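'Carboxyl esterase 2 (Tuber melanosporum Mel28, PDB 5MIF) probably hydrolyses carboxylic esters, as an archaeal-like carboxylesterase of the alpha/beta hydrolase fold from a mycorrhizal truffle. Local coordinates at residues F55-I60 with L150-A155; S198-S203 with P209-Q214; S203-T208 with E260-P265; I281-A284 with I289-Q292; I310-T315 with K332-L337. All blocks are in the same frame, centred on the assembly; numbering follows the deposited sequence.

Contact 1. Residues F55-I60 with L150-A155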
# COMPACT_ATOMS: atom_id res chain seq x y z
N PHE A 55 -3.23 -29.45 20.55
CA PHE A 55 -2.87 -29.90 21.89
C PHE A 55 -1.81 -31.01 21.84
O PHE A 55 -1.78 -31.81 20.90
CB PHE A 55 -4.11 -30.41 22.62
CG PHE A 55 -5.15 -29.35 22.88
CD1 PHE A 55 -4.92 -28.35 23.81
CD2 PHE A 55 -6.36 -29.38 22.20
CE1 PHE A 55 -5.88 -27.38 24.05
CE2 PHE A 55 -7.32 -28.41 22.43
CZ PHE A 55 -7.08 -27.41 23.36
N PRO A 56 -0.91 -31.05 22.84
CA PRO A 56 -0.84 -30.09 23.95
C PRO A 56 -0.14 -28.79 23.55
O PRO A 56 0.79 -28.83 22.73
CB PRO A 56 -0.02 -30.84 25.01
CG PRO A 56 0.85 -31.75 24.22
CD PRO A 56 0.05 -32.15 23.00
N LEU A 57 -0.58 -27.67 24.10
CA LEU A 57 0.07 -26.39 23.84
C LEU A 57 1.37 -26.30 24.64
O LEU A 57 1.43 -26.76 25.78
CB LEU A 57 -0.88 -25.24 24.21
CG LEU A 57 -2.14 -25.19 23.35
CD1 LEU A 57 -3.14 -24.20 23.92
CD2 LEU A 57 -1.77 -24.81 21.93
N PRO A 58 2.40 -25.68 24.06
CA PRO A 58 3.66 -25.39 24.77
C PRO A 58 3.42 -24.48 25.96
O PRO A 58 2.42 -23.75 25.97
CB PRO A 58 4.50 -24.67 23.71
CG PRO A 58 3.88 -25.03 22.40
CD PRO A 58 2.42 -25.18 22.67
N GLU A 59 4.28 -24.51 26.97
CA GLU A 59 4.05 -23.59 28.07
C GLU A 59 4.85 -22.32 27.83
O GLU A 59 4.61 -21.28 28.45
CB GLU A 59 4.39 -24.23 29.43
CG GLU A 59 4.03 -23.34 30.64
CD GLU A 59 2.54 -22.95 30.75
OE1 GLU A 59 1.68 -23.53 30.05
OE2 GLU A 59 2.24 -22.02 31.54
N ILE A 60 5.76 -22.36 26.87
CA ILE A 60 6.34 -21.12 26.40
C ILE A 60 5.55 -20.69 25.17
O ILE A 60 5.49 -21.40 24.17
CB ILE A 60 7.83 -21.27 26.08
CG1 ILE A 60 8.61 -21.56 27.37
CG2 ILE A 60 8.37 -20.04 25.36
CD1 ILE A 60 8.28 -20.61 28.49
N LEU A 150 -3.01 -15.12 27.51
CA LEU A 150 -3.31 -15.98 26.37
C LEU A 150 -4.33 -17.08 26.69
O LEU A 150 -4.46 -17.50 27.84
CB LEU A 150 -2.00 -16.60 25.86
CG LEU A 150 -0.97 -15.53 25.48
CD1 LEU A 150 0.41 -16.11 25.23
CD2 LEU A 150 -1.43 -14.78 24.23
N THR A 151 -5.03 -17.56 25.67
CA THR A 151 -5.92 -18.70 25.83
C THR A 151 -5.10 -19.99 25.98
O THR A 151 -3.97 -20.06 25.50
CB THR A 151 -6.88 -18.84 24.63
OG1 THR A 151 -6.11 -19.14 23.46
CG2 THR A 151 -7.67 -17.56 24.41
N PRO A 152 -5.65 -21.01 26.67
CA PRO A 152 -6.98 -21.00 27.30
C PRO A 152 -6.95 -20.63 28.78
O PRO A 152 -7.94 -20.89 29.47
CB PRO A 152 -7.44 -22.46 27.13
CG PRO A 152 -6.15 -23.24 27.26
CD PRO A 152 -5.04 -22.35 26.72
N LYS A 153 -5.87 -20.01 29.26
CA LYS A 153 -5.82 -19.54 30.64
C LYS A 153 -7.00 -18.60 30.91
O LYS A 153 -7.56 -18.58 32.00
CB LYS A 153 -4.49 -18.87 30.93
CG LYS A 153 -3.34 -19.71 30.40
CD LYS A 153 -1.97 -19.35 30.99
CE LYS A 153 -0.94 -20.37 30.49
NZ LYS A 153 -1.35 -20.91 29.15
N VAL A 154 -7.35 -17.80 29.91
CA VAL A 154 -8.59 -17.04 29.92
C VAL A 154 -9.30 -17.23 28.59
O VAL A 154 -8.77 -17.89 27.69
CB VAL A 154 -8.35 -15.54 30.17
CG1 VAL A 154 -7.73 -15.31 31.55
CG2 VAL A 154 -7.49 -14.95 29.05
N ALA A 155 -10.50 -16.68 28.47
CA ALA A 155 -11.21 -16.70 27.20
C ALA A 155 -11.86 -15.35 26.94
O ALA A 155 -11.91 -14.49 27.83
CB ALA A 155 -12.27 -17.80 27.21
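Leu57 and Pro152 meet tip to tip, the methyl CD1 of Leu57 coming to 3.9 Å from CD of the Pro152 ring. Beside this apolar touch, the carboxylate of Glu59 crosses the end of Lys153 obliquely. OE2 of Glu59 lies 3.7 Å from CE of Lys153, whereas the charges themselves stand further off, with Glu59 OE1 at 4.1 Å from Lys153 NZ; this is an electrostatic approach too long for a salt bridge. Glu59 starts off away from the facing loop, and its bend at chi2 (59°) brings the carboxylate back. Both segments are irregular loops: 55-60 belongs to the connection between helix 37-47 and strand 75-82. Segment 150-155 belongs to the one that leads from strand 142-147 of the alpha/beta hydrolase sheet into helix 158-173. A cis peptide bond precedes Pro152, and another precedes Pro56. Further out, Arg61 ties the two loops together, its NE bonded to Pro58 O and its NH1 to Thr151 O, with its NH2 close to the like charge of Lys153 NZ. Leu250 on helix 241-251 packs against Phe55, Leu57 and Thr151, while Val121 touches both Leu57 and Thr151.

Contact 2. Residues S198-S203 with P209-Q214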
# COMPACT_ATOMS: atom_id res chain seq x y z
N SER A 198 -12.01 -4.27 18.57
CA SER A 198 -12.86 -4.51 19.74
C SER A 198 -12.74 -3.40 20.77
O SER A 198 -13.76 -2.92 21.28
CB SER A 198 -12.52 -5.85 20.39
OG SER A 198 -13.38 -6.10 21.49
N VAL A 199 -11.51 -2.99 21.05
CA VAL A 199 -11.25 -1.92 22.00
C VAL A 199 -11.78 -0.57 21.49
O VAL A 199 -12.29 0.26 22.26
CB VAL A 199 -9.73 -1.82 22.31
CG1 VAL A 199 -9.41 -0.57 23.11
CG2 VAL A 199 -9.28 -3.08 23.08
N SER A 200 -11.65 -0.35 20.18
CA SER A 200 -12.28 0.83 19.56
C SER A 200 -13.79 0.82 19.83
O SER A 200 -14.35 1.81 20.28
CB SER A 200 -12.00 0.87 18.05
OG SER A 200 -10.64 1.22 17.77
N LEU A 201 -14.44 -0.31 19.56
CA LEU A 201 -15.87 -0.44 19.74
C LEU A 201 -16.28 -0.25 21.21
O LEU A 201 -17.27 0.43 21.50
CB LEU A 201 -16.34 -1.81 19.22
CG LEU A 201 -17.83 -2.15 19.38
CD1 LEU A 201 -18.68 -1.15 18.64
CD2 LEU A 201 -18.10 -3.56 18.88
N LEU A 202 -15.51 -0.82 22.13
CA LEU A 202 -15.78 -0.66 23.55
C LEU A 202 -15.62 0.81 23.96
O LEU A 202 -16.34 1.30 24.82
CB LEU A 202 -14.86 -1.58 24.38
CG LEU A 202 -15.09 -3.10 24.34
CD1 LEU A 202 -13.96 -3.90 24.99
CD2 LEU A 202 -16.44 -3.48 24.98
N SER A 203 -14.66 1.51 23.36
CA SER A 203 -14.50 2.94 23.65
C SER A 203 -15.74 3.73 23.22
O SER A 203 -16.17 4.66 23.90
CB SER A 203 -13.26 3.49 22.97
OG SER A 203 -12.12 2.75 23.33
N PRO A 209 -12.03 7.93 25.28
CA PRO A 209 -11.28 8.40 24.10
C PRO A 209 -10.81 7.32 23.12
O PRO A 209 -10.28 6.27 23.50
CB PRO A 209 -10.07 9.12 24.72
CG PRO A 209 -10.59 9.61 26.03
CD PRO A 209 -11.52 8.53 26.52
N LEU A 210 -11.06 7.61 21.84
CA LEU A 210 -10.60 6.82 20.70
C LEU A 210 -9.23 7.28 20.26
O LEU A 210 -8.85 8.41 20.51
CB LEU A 210 -11.58 6.96 19.53
CG LEU A 210 -12.90 6.20 19.58
CD1 LEU A 210 -13.82 6.74 18.50
CD2 LEU A 210 -12.65 4.69 19.41
N PRO A 211 -8.48 6.41 19.58
CA PRO A 211 -7.19 6.86 19.04
C PRO A 211 -7.39 7.80 17.85
O PRO A 211 -8.47 7.78 17.26
CB PRO A 211 -6.51 5.56 18.62
CG PRO A 211 -7.68 4.69 18.18
CD PRO A 211 -8.77 5.01 19.19
N LYS A 212 -6.37 8.58 17.49
CA LYS A 212 -6.46 9.44 16.31
C LYS A 212 -6.43 8.62 15.03
O LYS A 212 -6.95 9.02 13.99
CB LYS A 212 -5.32 10.46 16.30
CG LYS A 212 -5.68 11.82 16.86
CD LYS A 212 -4.50 12.78 16.72
CE LYS A 212 -4.66 14.01 17.60
NZ LYS A 212 -3.46 14.88 17.45
N PHE A 213 -5.81 7.45 15.11
CA PHE A 213 -5.56 6.65 13.93
C PHE A 213 -5.42 5.18 14.31
O PHE A 213 -4.83 4.85 15.34
CB PHE A 213 -4.30 7.16 13.22
CG PHE A 213 -4.04 6.51 11.91
CD1 PHE A 213 -4.94 6.63 10.86
CD2 PHE A 213 -2.86 5.80 11.70
CE1 PHE A 213 -4.70 6.03 9.64
CE2 PHE A 213 -2.60 5.20 10.47
CZ PHE A 213 -3.54 5.30 9.44
N GLN A 214 -5.97 4.30 13.48
CA GLN A 214 -5.97 2.87 13.77
C GLN A 214 -5.48 2.10 12.56
O GLN A 214 -5.91 2.37 11.43
CB GLN A 214 -7.38 2.40 14.18
CG GLN A 214 -7.56 0.87 14.27
CD GLN A 214 -8.95 0.46 14.77
OE1 GLN A 214 -9.08 -0.19 15.81
NE2 GLN A 214 -9.99 0.84 14.01
O HOH W 1 -10.93 4.28 25.28
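Leu210 presses its methyl CD2 into the side of helix 191-206, and this is the close-packed part of the contact. CD2 sits 3.5 Å from the carbonyl oxygen Ser200 O and 3.8 Å from Ser203 CB, so a single branch of the leucine lies against two residues almost one helical turn apart. CG of Leu210 is anti to its own carbonyl carbon (chi1 -76°), which carries the end of the side chain nearer to the helix than its first bond would suggest. Deeper in, the extended side chain of Gln214 reaches that of Ser200, whose OG also makes a weak hydrogen bond back to Ser196 O. Phe186 of strand 184-189 lies against Ser200, Pro211 and Gln214 and closes this buried end.

Towards the exposed Pro209 the fit is looser. Ser203 OG and Pro209 O are 4.0 Å apart, and a water bridges them, donating to Ser203 OG at 2.7 Å and to Pro209 O at 2.7 Å. The hydroxyl in turn gives its hydrogen to Val199 O at 2.7 Å, tilted 30° from the carbonyl plane. Ser203 N binds Val199 O from the opposite face, so that oxygen is gripped twice. Ser203 OG thus both donates and accepts, its place fixed by the helix on one hand and the water on the other. Helix 191-206 and strand 213-217, joined here by the turn that leads from one to the other, are the second half of the beta-alpha-beta crossover beginning at strand 184-189, a unit characteristic of the alpha/beta hydrolase fold.

Contact 3. Residues S203-T208 with E260-P265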
# COMPACT_ATOMS: atom_id res chain seq x y z
N SER A 203 -14.66 1.51 23.36
CA SER A 203 -14.50 2.94 23.65
C SER A 203 -15.74 3.73 23.22
O SER A 203 -16.17 4.66 23.90
CB SER A 203 -13.26 3.49 22.97
OG SER A 203 -12.12 2.75 23.33
N ILE A 204 -16.30 3.34 22.08
CA ILE A 204 -17.50 3.99 21.56
C ILE A 204 -18.68 3.73 22.50
O ILE A 204 -19.35 4.66 22.93
CB ILE A 204 -17.80 3.52 20.13
CG1 ILE A 204 -16.78 4.15 19.17
CG2 ILE A 204 -19.22 3.90 19.72
CD1 ILE A 204 -16.61 3.42 17.86
N LYS A 205 -18.88 2.46 22.87
CA LYS A 205 -19.93 2.10 23.82
C LYS A 205 -19.84 2.77 25.19
O LYS A 205 -20.86 3.04 25.82
CB LYS A 205 -19.94 0.58 24.04
CG LYS A 205 -20.39 -0.19 22.83
CD LYS A 205 -20.36 -1.70 23.06
CE LYS A 205 -20.95 -2.40 21.86
NZ LYS A 205 -21.88 -3.51 22.20
N ARG A 206 -18.62 3.03 25.67
CA ARG A 206 -18.44 3.52 27.03
C ARG A 206 -18.07 4.99 27.06
O ARG A 206 -17.88 5.58 28.12
CB ARG A 206 -17.36 2.67 27.73
CG ARG A 206 -17.77 1.18 27.87
CD ARG A 206 -16.61 0.25 28.23
NE ARG A 206 -17.07 -1.14 28.30
CZ ARG A 206 -16.29 -2.20 28.50
NH1 ARG A 206 -14.97 -2.06 28.63
NH2 ARG A 206 -16.83 -3.41 28.55
N LYS A 207 -18.03 5.59 25.87
CA LYS A 207 -17.70 7.00 25.67
C LYS A 207 -16.36 7.39 26.28
O LYS A 207 -16.26 8.37 27.01
CB LYS A 207 -18.83 7.89 26.20
CG LYS A 207 -20.11 7.67 25.37
CD LYS A 207 -21.38 8.24 26.00
CE LYS A 207 -22.61 7.85 25.17
NZ LYS A 207 -22.31 7.72 23.71
N THR A 208 -15.34 6.59 25.98
CA THR A 208 -13.98 6.91 26.39
C THR A 208 -13.14 7.19 25.14
O THR A 208 -13.50 6.74 24.05
CB THR A 208 -13.35 5.76 27.21
OG1 THR A 208 -13.44 4.53 26.48
CG2 THR A 208 -14.06 5.62 28.57
N GLU A 260 -21.48 -11.78 18.99
CA GLU A 260 -21.44 -10.50 19.69
C GLU A 260 -20.50 -9.52 19.00
O GLU A 260 -19.47 -9.91 18.46
CB GLU A 260 -21.01 -10.71 21.14
CG GLU A 260 -21.99 -11.56 21.94
CD GLU A 260 -21.50 -11.85 23.35
OE1 GLU A 260 -20.58 -11.15 23.83
OE2 GLU A 260 -22.04 -12.78 23.97
N ASP A 261 -20.87 -8.25 19.01
CA ASP A 261 -20.07 -7.24 18.33
C ASP A 261 -18.70 -7.07 19.01
O ASP A 261 -17.71 -6.82 18.34
CB ASP A 261 -20.83 -5.91 18.25
CG ASP A 261 -21.33 -5.44 19.60
OD1 ASP A 261 -21.17 -6.19 20.59
OD2 ASP A 261 -21.90 -4.33 19.68
N VAL A 262 -18.63 -7.24 20.33
CA VAL A 262 -17.35 -7.11 21.02
C VAL A 262 -16.38 -8.20 20.56
O VAL A 262 -15.19 -7.93 20.39
CB VAL A 262 -17.52 -7.19 22.56
CG1 VAL A 262 -16.16 -7.18 23.27
CG2 VAL A 262 -18.38 -6.03 23.04
N ALA A 263 -16.88 -9.40 20.30
CA ALA A 263 -16.04 -10.48 19.76
C ALA A 263 -15.73 -10.28 18.28
O ALA A 263 -14.62 -10.53 17.81
CB ALA A 263 -16.72 -11.84 19.96
N SER A 264 -16.75 -9.85 17.55
CA SER A 264 -16.68 -9.73 16.10
C SER A 264 -17.12 -8.34 15.68
O SER A 264 -18.28 -8.13 15.34
CB SER A 264 -17.56 -10.80 15.45
OG SER A 264 -17.11 -12.10 15.80
N PRO A 265 -16.19 -7.37 15.70
CA PRO A 265 -16.58 -5.97 15.44
C PRO A 265 -17.11 -5.75 14.03
O PRO A 265 -17.74 -4.73 13.78
CB PRO A 265 -15.28 -5.20 15.68
CG PRO A 265 -14.55 -6.04 16.68
CD PRO A 265 -14.82 -7.46 16.23
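Lys205 reaches out from the last turn of helix 191-206 and meets Asp261, the two side chains coming from opposite directions. From CB, which points toward the 260-265 loop, the chain runs out nearly straight through CG and CD, and these methylenes span the gap without touching that loop. It bends only at its last torsion. CE is the first atom to arrive, 3.1 Å from Asp261 OD2. NZ then completes a salt bridge, hydrogen-bonding Asp261 OD2 at 2.7 Å on the syn side of the carboxylate, 19° out of its plane. The second oxygen, Asp261 OD1, stays at 3.2 Å from Lys205 NZ, so the ammonium leans to one oxygen while still close to both. NZ also lies 4.4 Å from Val262 CG2, a marginal contact.

OD1 of Asp261 also accepts a weak, bent hydrogen bond from Val262 N, 2.8 Å long and with an angle of 118° at the hydrogen. Asp261 CG is tucked between the backbone N and the carbonyl carbon (chi1 53°), which turns OD1 back toward the backbone N-H of Val262. Lys205 also touches Asp272 of helix 270-273. The next residue, Arg206, forms a salt bridge with Glu161 and a cation-pi contact with Tyr164. Just beyond Lys205 the helix closes in a Schellman motif, with Lys207 at positive phi and Thr208 N bonded to Ser203 O; the salt bridge is thus a surface tie between the C-terminal turn of helix 191-206 and the 260-265 loop.

Contact 4. Residues I281-A284 with I289-Q292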
# COMPACT_ATOMS: atom_id res chain seq x y z
N ILE A 281 -6.48 -0.34 6.67
CA ILE A 281 -6.49 -1.80 6.67
C ILE A 281 -5.60 -2.37 5.59
O ILE A 281 -5.70 -2.00 4.42
CB ILE A 281 -7.92 -2.34 6.50
CG1 ILE A 281 -8.80 -1.83 7.65
CG2 ILE A 281 -7.91 -3.88 6.43
CD1 ILE A 281 -10.28 -2.14 7.48
N VAL A 282 -4.70 -3.26 5.98
CA VAL A 282 -3.80 -3.91 5.05
C VAL A 282 -4.07 -5.41 5.10
O VAL A 282 -4.13 -5.99 6.18
CB VAL A 282 -2.33 -3.60 5.41
CG1 VAL A 282 -1.39 -4.32 4.47
CG2 VAL A 282 -2.08 -2.09 5.36
N VAL A 283 -4.26 -6.05 3.95
CA VAL A 283 -4.53 -7.50 3.92
C VAL A 283 -3.55 -8.22 3.00
O VAL A 283 -2.99 -7.63 2.08
CB VAL A 283 -5.98 -7.82 3.47
CG1 VAL A 283 -7.00 -7.30 4.49
CG2 VAL A 283 -6.25 -7.28 2.06
N ALA A 284 -3.32 -9.51 3.28
CA ALA A 284 -2.52 -10.34 2.39
C ALA A 284 -3.42 -10.94 1.32
O ALA A 284 -4.57 -11.26 1.60
CB ALA A 284 -1.80 -11.43 3.18
N ILE A 289 -8.41 -15.35 5.64
CA ILE A 289 -9.07 -14.31 6.43
C ILE A 289 -9.13 -12.97 5.66
O ILE A 289 -9.64 -11.97 6.16
CB ILE A 289 -8.37 -14.14 7.81
CG1 ILE A 289 -9.37 -13.77 8.89
CG2 ILE A 289 -7.25 -13.13 7.76
CD1 ILE A 289 -10.26 -14.93 9.24
N ARG A 290 -8.61 -12.95 4.43
CA ARG A 290 -8.55 -11.72 3.63
C ARG A 290 -9.91 -11.02 3.48
O ARG A 290 -10.00 -9.81 3.63
CB ARG A 290 -7.96 -12.02 2.24
CG ARG A 290 -7.75 -10.77 1.38
CD ARG A 290 -7.42 -11.16 -0.05
NE ARG A 290 -8.63 -11.51 -0.79
CZ ARG A 290 -8.67 -12.28 -1.87
NH1 ARG A 290 -7.56 -12.79 -2.37
NH2 ARG A 290 -9.83 -12.53 -2.47
N GLN A 291 -10.96 -11.78 3.19
CA GLN A 291 -12.28 -11.20 2.95
C GLN A 291 -12.82 -10.38 4.13
O GLN A 291 -13.52 -9.37 3.95
CB GLN A 291 -13.29 -12.30 2.59
CG GLN A 291 -14.66 -11.78 2.14
CD GLN A 291 -14.63 -11.20 0.74
OE1 GLN A 291 -13.98 -11.75 -0.16
NE2 GLN A 291 -15.31 -10.07 0.54
N GLN A 292 -12.49 -10.81 5.34
CA GLN A 292 -12.99 -10.14 6.55
C GLN A 292 -12.50 -8.70 6.65
O GLN A 292 -13.29 -7.79 6.92
CB GLN A 292 -12.57 -10.92 7.80
CG GLN A 292 -13.34 -12.20 7.96
CD GLN A 292 -13.05 -12.91 9.27
OE1 GLN A 292 -12.55 -12.30 10.23
NE2 GLN A 292 -13.31 -14.21 9.30
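Val283 and Arg290 cross at about a right angle, the branched valine meeting the aliphatic stem of the arginine. CG2 of Val283 lies 3.9 Å from Arg290 CG, and its other methyl, Val283 CG1, comes to 4.0 Å from the backbone oxygen Arg290 O. The stem also runs past the end of the strand: Ala284 O is 3.2 Å from Arg290 CG, 3.3 Å from Arg290 CD and 3.5 Å from Arg290 CB. Three successive carbons of the arginine thus wrap one carbonyl oxygen, a tight van der Waals fit with no hydrogen bond across the segments.

The shape of Arg290 explains this. With CG anti to the backbone N (chi1 -175°), the chain sets off extended, then bends about the CG-CD bond (chi3 80°) and sends the guanidinium past the end of the strand. There NH1 is hydrogen-bonded to Glu285 O, so the polar head is held by the residue directly after the strand. NH2 has a long, weak ion pair with Glu232, and NE lies close to the like charge of Arg311, which itself forms a salt bridge with Glu294.

Strand 279-284 turns through a short loop into helix 290-302 here. That loop carries Asp287, probably the acid of a Ser-His-Asp triad with Ser190 and His317; Asp287 OD1 accepts a hydrogen bond from Ile289 N, and Ile289 packs on His317. Strand 279-284 lies between strands 213-217 and 307-312 in the sheet, while helix 228-232 touches Ile289, Arg290 and Gln292.

Contact 5. Residues I310-T315 with K332-L337; sequences IRVLGT and KATIEL
Val312 pushes its methyl CG2 against CG2 of Thr334, tip to tip and only 3.5 Å apart, closer than methyl groups usually pack. Thr334 turns its methyl, not its hydroxyl, to the strand: CG2 is anti to the carbonyl carbon, while OG1 sits between the backbone N and the carbonyl carbon (chi1 61°). From there OG1 reaches back along the helix and is hydrogen-bonded to Ala331 O and Gly330 O, so a buried hydroxyl is satisfied within its own helix and the face toward the sheet stays apolar. Phe319 leans on both Val312 and Thr334.

One helical turn further on, Leu337 repeats the arrangement with Ile310. The two side chains again approach end to end, Leu337 CD2 at 3.8 Å from Ile310 CD1, an ordinary van der Waals distance. Ile310 and Val312, two apart on the strand, point to the same side and match Leu337 and Thr334, three apart on the helix. Arg311 between them points away from the helix. After Val312 the chain turns a corner at Leu313 and Gly314, and Gly314 N is held by Glu285 OE1.

Strand 307-312 is the outermost strand of the sheet within the subunit, but the sheet does not stop there. Arg311 pairs in an antiparallel ladder with a strand of the second subunit, Ile310 packs on Ile310 of that subunit, and Glu336 forms salt bridges with its Lys341 and Lys344. Helix 329-345, laid over the last strand of the alpha/beta hydrolase sheet within the subunit, is therefore also part of the dimer interface.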
# COMPACT_ATOMS: atom_id res chain seq x y z
N ILE A 310 -5.87 -1.70 1.58
CA ILE A 310 -4.82 -2.11 0.67
C ILE A 310 -4.58 -3.62 0.72
O ILE A 310 -4.41 -4.20 1.79
CB ILE A 310 -3.53 -1.37 1.01
CG1 ILE A 310 -3.56 0.02 0.38
CG2 ILE A 310 -2.32 -2.11 0.51
CD1 ILE A 310 -2.48 0.91 0.96
N ARG A 311 -4.58 -4.23 -0.46
CA ARG A 311 -4.28 -5.65 -0.62
C ARG A 311 -2.89 -5.82 -1.20
O ARG A 311 -2.58 -5.27 -2.26
CB ARG A 311 -5.32 -6.33 -1.52
CG ARG A 311 -4.96 -7.79 -1.87
CD ARG A 311 -5.80 -8.35 -3.02
NE ARG A 311 -7.23 -8.41 -2.70
CZ ARG A 311 -8.13 -9.05 -3.45
NH1 ARG A 311 -7.76 -9.67 -4.57
NH2 ARG A 311 -9.41 -9.06 -3.08
N VAL A 312 -2.06 -6.59 -0.51
CA VAL A 312 -0.70 -6.83 -0.93
C VAL A 312 -0.65 -8.15 -1.68
O VAL A 312 -0.97 -9.20 -1.11
CB VAL A 312 0.27 -6.88 0.28
CG1 VAL A 312 1.70 -6.90 -0.20
CG2 VAL A 312 0.02 -5.70 1.19
N LEU A 313 -0.27 -8.11 -2.95
CA LEU A 313 -0.30 -9.33 -3.76
C LEU A 313 0.92 -10.22 -3.50
O LEU A 313 2.00 -9.73 -3.14
CB LEU A 313 -0.40 -8.99 -5.24
CG LEU A 313 -1.83 -8.80 -5.76
CD1 LEU A 313 -2.51 -7.58 -5.11
CD2 LEU A 313 -1.83 -8.70 -7.28
N GLY A 314 0.74 -11.52 -3.66
CA GLY A 314 1.83 -12.48 -3.58
C GLY A 314 2.32 -12.82 -2.18
O GLY A 314 3.36 -13.47 -2.01
N THR A 315 1.59 -12.40 -1.16
CA THR A 315 2.02 -12.69 0.20
C THR A 315 0.89 -13.32 1.00
O THR A 315 -0.24 -13.44 0.51
CB THR A 315 2.55 -11.44 0.92
OG1 THR A 315 3.21 -11.83 2.14
CG2 THR A 315 1.42 -10.48 1.23
N LYS A 332 7.57 -5.50 3.01
CA LYS A 332 8.48 -4.47 3.49
C LYS A 332 7.89 -3.09 3.23
O LYS A 332 7.92 -2.23 4.09
CB LYS A 332 9.84 -4.61 2.82
CG LYS A 332 10.94 -3.71 3.38
CD LYS A 332 12.21 -3.86 2.55
CE LYS A 332 13.46 -3.95 3.42
NZ LYS A 332 13.57 -2.77 4.34
N ALA A 333 7.32 -2.91 2.04
CA ALA A 333 6.79 -1.61 1.65
C ALA A 333 5.61 -1.22 2.53
O ALA A 333 5.47 -0.07 2.96
CB ALA A 333 6.38 -1.61 0.18
N THR A 334 4.75 -2.19 2.83
CA THR A 334 3.55 -1.86 3.58
C THR A 334 3.85 -1.69 5.06
O THR A 334 3.21 -0.89 5.74
CB THR A 334 2.46 -2.91 3.36
OG1 THR A 334 2.92 -4.17 3.83
CG2 THR A 334 2.16 -3.04 1.87
N ILE A 335 4.87 -2.38 5.56
CA ILE A 335 5.28 -2.19 6.94
C ILE A 335 5.81 -0.77 7.16
O ILE A 335 5.46 -0.12 8.15
CB ILE A 335 6.33 -3.24 7.38
CG1 ILE A 335 5.66 -4.62 7.49
CG2 ILE A 335 6.94 -2.87 8.72
CD1 ILE A 335 6.64 -5.78 7.59
N GLU A 336 6.62 -0.26 6.24
CA GLU A 336 7.07 1.11 6.43
C GLU A 336 5.94 2.12 6.17
O GLU A 336 5.89 3.15 6.83
CB GLU A 336 8.31 1.42 5.58
CG GLU A 336 8.30 0.84 4.20
CD GLU A 336 9.71 0.54 3.69
OE1 GLU A 336 10.66 0.48 4.50
OE2 GLU A 336 9.86 0.35 2.46
N LEU A 337 5.03 1.81 5.26
CA LEU A 337 3.84 2.65 5.06
C LEU A 337 3.08 2.80 6.39
O LEU A 337 2.73 3.91 6.80
CB LEU A 337 2.91 2.05 4.00
CG LEU A 337 1.60 2.83 3.77
CD1 LEU A 337 1.87 4.22 3.21
CD2 LEU A 337 0.64 2.07 2.86

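How the contacts relate
Contacts 2, 4 and 5 are buried and contacts 1 and 3 lie at the surface. Contacts 2 and 3 share Ser203 and helix 191-206, and Ser198 OG bonds Val262 O between them; the same helix meets the turn into the next strand by packing and a bridging water in one, and a surface loop by a salt bridge in the other. Contacts 4 and 5 adjoin through neighbouring strands 279-284 and 307-312, laddered by Val283 N to Ile310 O and Ile310 N to Ile281 O. Contact 4 packs an arginine stem and contact 5 only methyl groups. Contact 1, about 31 Å from contact 5 between centres, joins two loops by one apolar touch and loosely placed charges.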